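Long-range contact in phosphotriesterase family protein (Listeria monocytogenes serotype 4b str. H7858, PDB 3PNZ), which probably hydrolyses phosphorylated sugar lactones at a two-zinc site, as a lactonase of the phosphotriesterase family with an amidohydrolase fold: residues 4-16 against 78-91. Numbering follows the deposited sequence.
Sequences IRTFYGDIAPEQL and VAQISKETGIQIVG
A β-hairpin plugs against the N-terminal end of a barrel strand: from the hairpin's type I turn, Phe-7 wedges between helix 78-85 and strand 88-91, which the hairpin strand 4-6 crosses at 101°, and Tyr-8 meets the helix. Phe-7 N donates to Ile-89 O (2.9 Å). The Phe-7 ring, flat and apolar, is buried between helix and strand: Ile-89 CG2 sits over the ring in a CH-π contact, 4.1 Å from the ring centroid, Ala-79 meets the edge, and Val-78 CG1 packs on Phe-7 CE2 (3.7 Å). Gly-91, lacking a side chain, lets Phe-7 CE1 come within 3.5 Å of Gly-91 CA, while a water links Gly-91 N to Arg-5 O. The Tyr-8 ring lies across the helix, its edge toward Ala-79 O, which its hydroxyl bonds only weakly. Behind the turn, Ile-4 CG2 touches Val-90 CG2 (3.7 Å). Gln-88, extended beyond CG, brings its amide against Ile-11 CD1, and Gln-88 NE2 donates to Gln-15 O (3.1 Å, 163°) as well as to Thr-62. Strand 88-91 runs parallel between 62-65 and 150-152; the hairpin's place at its N-terminal end is consistent with a cap on the barrel end away from the zinc ions, probably as in related phosphotriesterase-family TIM barrels.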
ATOM      1  N   ILE A   4      13.423  -8.392   2.280  1.00 19.77           N
ATOM      2  CA  ILE A   4      12.181  -7.885   1.690  1.00 19.55           C
ATOM      3  C   ILE A   4      11.809  -8.777   0.505  1.00 20.66           C
ATOM      4  O   ILE A   4      12.665  -9.109  -0.331  1.00 22.49           O
ATOM      5  CB  ILE A   4      12.327  -6.414   1.228  1.00 19.69           C
ATOM      6  CG1 ILE A   4      12.487  -5.497   2.440  1.00 23.78           C
ATOM      7  CG2 ILE A   4      11.117  -5.987   0.401  1.00 20.96           C
ATOM      8  CD1 ILE A   4      13.696  -4.620   2.390  1.00 29.32           C
ATOM      9  N   ARG A   5      10.542  -9.180   0.441  1.00 18.20           N
ATOM     10  CA  ARG A   5      10.087 -10.105  -0.587  1.00 20.73           C
ATOM     11  C   ARG A   5       9.535  -9.360  -1.795  1.00 23.38           C
ATOM     12  O   ARG A   5       8.481  -8.713  -1.721  1.00 21.24           O
ATOM     13  CB  ARG A   5       9.047 -11.079  -0.020  1.00 21.15           C
ATOM     14  CG  ARG A   5       8.424 -12.003  -1.045  1.00 19.93           C
ATOM     15  CD  ARG A   5       7.935 -13.304  -0.413  1.00 19.87           C
ATOM     16  NE  ARG A   5       9.059 -14.059   0.146  1.00 20.72           N
ATOM     17  CZ  ARG A   5       8.944 -15.163   0.875  1.00 26.30           C
ATOM     18  NH1 ARG A   5       7.751 -15.673   1.147  1.00 23.08           N
ATOM     19  NH2 ARG A   5      10.035 -15.754   1.342  1.00 24.98           N
ATOM     20  N   THR A   6      10.270  -9.433  -2.902  1.00 21.42           N
ATOM     21  CA  THR A   6       9.850  -8.798  -4.151  1.00 21.59           C
ATOM     22  C   THR A   6       9.401  -9.867  -5.147  1.00 21.87           C
ATOM     23  O   THR A   6       9.610 -11.054  -4.932  1.00 22.04           O
ATOM     24  CB  THR A   6      10.976  -7.960  -4.799  1.00 20.82           C
ATOM     25  OG1 THR A   6      11.946  -8.827  -5.396  1.00 21.38           O
ATOM     26  CG2 THR A   6      11.653  -7.029  -3.778  1.00 21.61           C
ATOM     27  N   PHE A   7       8.778  -9.435  -6.239  1.00 19.84           N
ATOM     28  CA  PHE A   7       8.315 -10.353  -7.270  1.00 22.74           C
ATOM     29  C   PHE A   7       9.442 -11.249  -7.778  1.00 23.77           C
ATOM     30  O   PHE A   7       9.202 -12.404  -8.120  1.00 25.88           O
ATOM     31  CB  PHE A   7       7.722  -9.583  -8.450  1.00 25.61           C
ATOM     32  CG  PHE A   7       6.258  -9.260  -8.297  1.00 23.89           C
ATOM     33  CD1 PHE A   7       5.648  -9.297  -7.054  1.00 25.04           C
ATOM     34  CD2 PHE A   7       5.493  -8.931  -9.406  1.00 25.74           C
ATOM     35  CE1 PHE A   7       4.295  -9.004  -6.920  1.00 28.03           C
ATOM     36  CE2 PHE A   7       4.147  -8.628  -9.281  1.00 25.78           C
ATOM     37  CZ  PHE A   7       3.548  -8.664  -8.039  1.00 27.82           C
ATOM     38  N   TYR A   8      10.655 -10.714  -7.837  1.00 21.34           N
ATOM     39  CA  TYR A   8      11.778 -11.475  -8.394  1.00 23.25           C
ATOM     40  C   TYR A   8      12.822 -11.905  -7.364  1.00 26.81           C
ATOM     41  O   TYR A   8      13.989 -12.124  -7.703  1.00 31.66           O
ATOM     42  CB  TYR A   8      12.428 -10.719  -9.557  1.00 25.15           C
ATOM     43  CG  TYR A   8      11.623 -10.846 -10.826  1.00 27.98           C
ATOM     44  CD1 TYR A   8      11.689 -12.003 -11.595  1.00 28.02           C
ATOM     45  CD2 TYR A   8      10.778  -9.824 -11.246  1.00 27.22           C
ATOM     46  CE1 TYR A   8      10.944 -12.139 -12.748  1.00 32.16           C
ATOM     47  CE2 TYR A   8      10.029  -9.950 -12.406  1.00 26.62           C
ATOM     48  CZ  TYR A   8      10.120 -11.110 -13.152  1.00 33.07           C
ATOM     49  OH  TYR A   8       9.382 -11.253 -14.306  1.00 34.92           O
ATOM     50  N   GLY A   9      12.399 -12.053  -6.114  1.00 25.08           N
ATOM     51  CA  GLY A   9      13.262 -12.633  -5.097  1.00 23.53           C
ATOM     52  C   GLY A   9      13.274 -11.882  -3.778  1.00 26.71           C
ATOM     53  O   GLY A   9      12.799 -10.739  -3.685  1.00 22.88           O
ATOM     54  N   ASP A  10      13.816 -12.530  -2.751  1.00 22.18           N
ATOM     55  CA  ASP A  10      13.989 -11.893  -1.454  1.00 21.02           C
ATOM     56  C   ASP A  10      15.319 -11.149  -1.445  1.00 25.27           C
ATOM     57  O   ASP A  10      16.361 -11.718  -1.781  1.00 23.52           O
ATOM     58  CB  ASP A  10      13.929 -12.933  -0.332  1.00 21.64           C
ATOM     59  CG  ASP A  10      12.604 -13.687  -0.304  1.00 25.84           C
ATOM     60  OD1 ASP A  10      11.592 -13.165  -0.832  1.00 23.77           O
ATOM     61  OD2 ASP A  10      12.568 -14.808   0.245  1.00 24.85           O
ATOM     62  N   ILE A  11      15.279  -9.872  -1.083  1.00 20.49           N
ATOM     63  CA  ILE A  11      16.447  -9.010  -1.169  1.00 19.24           C
ATOM     64  C   ILE A  11      16.837  -8.474   0.201  1.00 22.77           C
ATOM     65  O   ILE A  11      16.029  -8.491   1.132  1.00 24.14           O
ATOM     66  CB  ILE A  11      16.211  -7.828  -2.147  1.00 20.96           C
ATOM     67  CG1 ILE A  11      15.131  -6.874  -1.614  1.00 20.03           C
ATOM     68  CG2 ILE A  11      15.833  -8.348  -3.519  1.00 23.66           C
ATOM     69  CD1 ILE A  11      14.964  -5.616  -2.475  1.00 20.78           C
ATOM     70  N   ALA A  12      18.072  -7.993   0.322  1.00 19.60           N
ATOM     71  CA  ALA A  12      18.529  -7.390   1.566  1.00 21.25           C
ATOM     72  C   ALA A  12      17.893  -6.018   1.710  1.00 22.16           C
ATOM     73  O   ALA A  12      17.631  -5.348   0.707  1.00 21.05           O
ATOM     74  CB  ALA A  12      20.050  -7.263   1.573  1.00 23.26           C
ATOM     75  N   PRO A  13      17.637  -5.590   2.952  1.00 21.55           N
ATOM     76  CA  PRO A  13      17.040  -4.257   3.127  1.00 22.45           C
ATOM     77  C   PRO A  13      17.850  -3.172   2.431  1.00 25.56           C
ATOM     78  O   PRO A  13      17.287  -2.223   1.883  1.00 23.88           O
ATOM     79  CB  PRO A  13      17.066  -4.063   4.642  1.00 24.96           C
ATOM     80  CG  PRO A  13      16.953  -5.450   5.185  1.00 25.48           C
ATOM     81  CD  PRO A  13      17.717  -6.337   4.219  1.00 22.50           C
ATOM     82  N   GLU A  14      19.168  -3.324   2.430  1.00 25.26           N
ATOM     83  CA  GLU A  14      20.045  -2.344   1.819  1.00 26.79           C
ATOM     84  C   GLU A  14      19.844  -2.249   0.300  1.00 24.73           C
ATOM     85  O   GLU A  14      20.236  -1.263  -0.320  1.00 26.72           O
ATOM     86  CB  GLU A  14      21.501  -2.676   2.166  1.00 30.05           C
ATOM     87  CG  GLU A  14      21.786  -2.695   3.683  1.00 42.51           C
ATOM     88  CD  GLU A  14      21.073  -3.827   4.458  1.00 41.56           C
ATOM     89  OE1 GLU A  14      20.733  -4.878   3.863  1.00 34.22           O
ATOM     90  OE2 GLU A  14      20.863  -3.664   5.685  1.00 46.30           O
ATOM     91  N   GLN A  15      19.214  -3.264  -0.289  1.00 22.50           N
ATOM     92  CA  GLN A  15      18.962  -3.294  -1.729  1.00 22.00           C
ATOM     93  C   GLN A  15      17.626  -2.647  -2.130  1.00 21.33           C
ATOM     94  O   GLN A  15      17.341  -2.499  -3.320  1.00 21.07           O
ATOM     95  CB  GLN A  15      18.977  -4.736  -2.254  1.00 23.64           C
ATOM     96  CG  GLN A  15      20.307  -5.485  -2.068  1.00 31.70           C
ATOM     97  CD  GLN A  15      20.246  -6.931  -2.574  1.00 33.43           C
ATOM     98  OE1 GLN A  15      19.906  -7.864  -1.830  1.00 29.61           O
ATOM     99  NE2 GLN A  15      20.571  -7.119  -3.850  1.00 40.93           N
ATOM    100  N   LEU A  16      16.798  -2.303  -1.144  1.00 22.26           N
ATOM    101  CA  LEU A  16      15.483  -1.720  -1.439  1.00 20.18           C
ATOM    102  C   LEU A  16      15.601  -0.358  -2.141  1.00 18.96           C
ATOM    103  O   LEU A  16      14.905  -0.090  -3.126  1.00 19.53           O
ATOM    104  CB  LEU A  16      14.643  -1.606  -0.160  1.00 20.81           C
ATOM    105  CG  LEU A  16      13.134  -1.436  -0.359  1.00 20.52           C
ATOM    106  CD1 LEU A  16      12.568  -2.695  -0.972  1.00 21.53           C
ATOM    107  CD2 LEU A  16      12.453  -1.136   0.989  1.00 19.21           C
ATOM    108  N   VAL A  78       2.328  -6.724 -14.174  1.00 23.14           N
ATOM    109  CA  VAL A  78       3.211  -6.024 -13.248  1.00 23.27           C
ATOM    110  C   VAL A  78       4.593  -6.685 -13.197  1.00 23.19           C
ATOM    111  O   VAL A  78       5.616  -6.006 -13.185  1.00 23.14           O
ATOM    112  CB  VAL A  78       2.579  -5.929 -11.841  1.00 23.33           C
ATOM    113  CG1 VAL A  78       3.555  -5.314 -10.847  1.00 23.45           C
ATOM    114  CG2 VAL A  78       1.287  -5.105 -11.908  1.00 22.03           C
ATOM    115  N   ALA A  79       4.618  -8.012 -13.182  1.00 25.15           N
ATOM    116  CA  ALA A  79       5.885  -8.740 -13.213  1.00 24.20           C
ATOM    117  C   ALA A  79       6.670  -8.407 -14.479  1.00 26.05           C
ATOM    118  O   ALA A  79       7.881  -8.197 -14.428  1.00 25.49           O
ATOM    119  CB  ALA A  79       5.647 -10.248 -13.103  1.00 25.00           C
ATOM    120  N   GLN A  80       5.976  -8.334 -15.612  1.00 24.83           N
ATOM    121  CA  GLN A  80       6.637  -8.006 -16.871  1.00 26.65           C
ATOM    122  C   GLN A  80       7.217  -6.591 -16.846  1.00 25.10           C
ATOM    123  O   GLN A  80       8.317  -6.353 -17.338  1.00 26.13           O
ATOM    124  CB  GLN A  80       5.681  -8.183 -18.056  1.00 24.88           C
ATOM    125  CG  GLN A  80       6.356  -8.009 -19.404  1.00 26.95           C
ATOM    126  CD  GLN A  80       7.409  -9.076 -19.663  1.00 33.61           C
ATOM    127  OE1 GLN A  80       7.291 -10.207 -19.187  1.00 33.18           O
ATOM    128  NE2 GLN A  80       8.447  -8.717 -20.411  1.00 31.67           N
ATOM    129  N   ILE A  81       6.483  -5.652 -16.251  1.00 24.38           N
ATOM    130  CA  ILE A  81       6.976  -4.287 -16.110  1.00 21.19           C
ATOM    131  C   ILE A  81       8.235  -4.240 -15.249  1.00 21.35           C
ATOM    132  O   ILE A  81       9.208  -3.563 -15.586  1.00 24.97           O
ATOM    133  CB  ILE A  81       5.890  -3.366 -15.503  1.00 21.58           C
ATOM    134  CG1 ILE A  81       4.705  -3.249 -16.471  1.00 22.35           C
ATOM    135  CG2 ILE A  81       6.464  -1.991 -15.199  1.00 26.08           C
ATOM    136  CD1 ILE A  81       3.514  -2.449 -15.929  1.00 21.76           C
ATOM    137  N   SER A  82       8.207  -4.962 -14.131  1.00 22.72           N
ATOM    138  CA  SER A  82       9.369  -5.071 -13.259  1.00 22.46           C
ATOM    139  C   SER A  82      10.578  -5.569 -14.051  1.00 23.73           C
ATOM    140  O   SER A  82      11.653  -4.969 -14.014  1.00 24.23           O
ATOM    141  CB  SER A  82       9.083  -6.033 -12.108  1.00 21.13           C
ATOM    142  OG  SER A  82      10.195  -6.122 -11.233  1.00 25.05           O
ATOM    143  N   LYS A  83      10.386  -6.665 -14.772  1.00 25.89           N
ATOM    144  CA  LYS A  83      11.459  -7.228 -15.589  1.00 25.90           C
ATOM    145  C   LYS A  83      12.036  -6.216 -16.579  1.00 27.71           C
ATOM    146  O   LYS A  83      13.255  -6.061 -16.677  1.00 29.61           O
ATOM    147  CB  LYS A  83      10.967  -8.468 -16.334  1.00 27.72           C
ATOM    148  CG  LYS A  83      11.990  -9.028 -17.312  1.00 35.14           C
ATOM    149  CD  LYS A  83      11.921 -10.542 -17.383  1.00 40.61           C
ATOM    150  CE  LYS A  83      10.592 -11.025 -17.930  1.00 40.24           C
ATOM    151  NZ  LYS A  83      10.646 -12.490 -18.222  1.00 48.45           N
ATOM    152  N   GLU A  84      11.165  -5.522 -17.306  1.00 24.82           N
ATOM    153  CA  GLU A  84      11.607  -4.598 -18.352  1.00 27.17           C
ATOM    154  C   GLU A  84      12.227  -3.298 -17.834  1.00 28.87           C
ATOM    155  O   GLU A  84      13.146  -2.762 -18.447  1.00 28.43           O
ATOM    156  CB  GLU A  84      10.472  -4.297 -19.342  1.00 27.32           C
ATOM    157  CG  GLU A  84       9.982  -5.506 -20.129  1.00 29.04           C
ATOM    158  CD  GLU A  84       9.022  -5.128 -21.243  1.00 25.09           C
ATOM    159  OE1 GLU A  84       9.230  -4.067 -21.869  1.00 31.40           O
ATOM    160  OE2 GLU A  84       8.062  -5.888 -21.491  1.00 29.23           O
ATOM    161  N   THR A  85      11.740  -2.789 -16.705  1.00 25.49           N
ATOM    162  CA  THR A  85      12.233  -1.516 -16.192  1.00 22.24           C
ATOM    163  C   THR A  85      13.342  -1.662 -15.161  1.00 23.44           C
ATOM    164  O   THR A  85      14.097  -0.722 -14.919  1.00 26.51           O
ATOM    165  CB  THR A  85      11.108  -0.718 -15.508  1.00 23.36           C
ATOM    166  OG1 THR A  85      10.641  -1.452 -14.369  1.00 22.61           O
ATOM    167  CG2 THR A  85       9.957  -0.473 -16.469  1.00 24.17           C
ATOM    168  N   GLY A  86      13.416  -2.827 -14.527  1.00 23.11           N
ATOM    169  CA  GLY A  86      14.374  -3.046 -13.460  1.00 26.40           C
ATOM    170  C   GLY A  86      13.874  -2.603 -12.090  1.00 26.68           C
ATOM    171  O   GLY A  86      14.582  -2.750 -11.089  1.00 25.47           O
ATOM    172  N   ILE A  87      12.662  -2.054 -12.034  1.00 21.35           N
ATOM    173  CA  ILE A  87      12.094  -1.611 -10.759  1.00 21.76           C
ATOM    174  C   ILE A  87      11.630  -2.812  -9.951  1.00 19.08           C
ATOM    175  O   ILE A  87      10.916  -3.676 -10.454  1.00 22.88           O
ATOM    176  CB  ILE A  87      10.905  -0.638 -10.971  1.00 21.10           C
ATOM    177  CG1 ILE A  87      11.383   0.630 -11.681  1.00 21.49           C
ATOM    178  CG2 ILE A  87      10.221  -0.301  -9.637  1.00 21.48           C
ATOM    179  CD1 ILE A  87      12.451   1.384 -10.925  1.00 22.88           C
ATOM    180  N   GLN A  88      12.048  -2.864  -8.693  1.00 20.57           N
ATOM    181  CA  GLN A  88      11.634  -3.934  -7.791  1.00 21.90           C
ATOM    182  C   GLN A  88      10.200  -3.704  -7.343  1.00 19.42           C
ATOM    183  O   GLN A  88       9.820  -2.574  -7.025  1.00 21.76           O
ATOM    184  CB  GLN A  88      12.582  -3.991  -6.593  1.00 22.16           C
ATOM    185  CG  GLN A  88      14.014  -4.309  -7.028  1.00 23.98           C
ATOM    186  CD  GLN A  88      15.060  -4.104  -5.948  1.00 26.10           C
ATOM    187  OE1 GLN A  88      16.064  -4.821  -5.907  1.00 25.12           O
ATOM    188  NE2 GLN A  88      14.850  -3.120  -5.085  1.00 22.52           N
ATOM    189  N   ILE A  89       9.396  -4.763  -7.342  1.00 19.55           N
ATOM    190  CA  ILE A  89       8.001  -4.644  -6.907  1.00 20.48           C
ATOM    191  C   ILE A  89       7.751  -5.501  -5.671  1.00 22.87           C
ATOM    192  O   ILE A  89       8.062  -6.699  -5.652  1.00 20.64           O
ATOM    193  CB  ILE A  89       7.010  -5.087  -8.016  1.00 20.43           C
ATOM    194  CG1 ILE A  89       7.226  -4.295  -9.308  1.00 19.95           C
ATOM    195  CG2 ILE A  89       5.556  -4.951  -7.544  1.00 22.80           C
ATOM    196  CD1 ILE A  89       6.909  -2.806  -9.174  1.00 21.29           C
ATOM    197  N   VAL A  90       7.193  -4.889  -4.632  1.00 19.36           N
ATOM    198  CA  VAL A  90       6.682  -5.650  -3.500  1.00 19.44           C
ATOM    199  C   VAL A  90       5.174  -5.767  -3.683  1.00 20.38           C
ATOM    200  O   VAL A  90       4.468  -4.758  -3.670  1.00 21.20           O
ATOM    201  CB  VAL A  90       6.976  -4.945  -2.163  1.00 18.60           C
ATOM    202  CG1 VAL A  90       6.327  -5.692  -1.010  1.00 19.64           C
ATOM    203  CG2 VAL A  90       8.488  -4.816  -1.947  1.00 20.01           C
ATOM    204  N   GLY A  91       4.680  -6.986  -3.867  1.00 19.60           N
ATOM    205  CA  GLY A  91       3.256  -7.214  -4.061  1.00 21.72           C
ATOM    206  C   GLY A  91       2.514  -7.331  -2.745  1.00 20.29           C
ATOM    207  O   GLY A  91       3.128  -7.482  -1.688  1.00 18.25           O
TER
HETATM  208  O   HOH W   1       6.444  -9.055  -3.602  1.00 20.44           O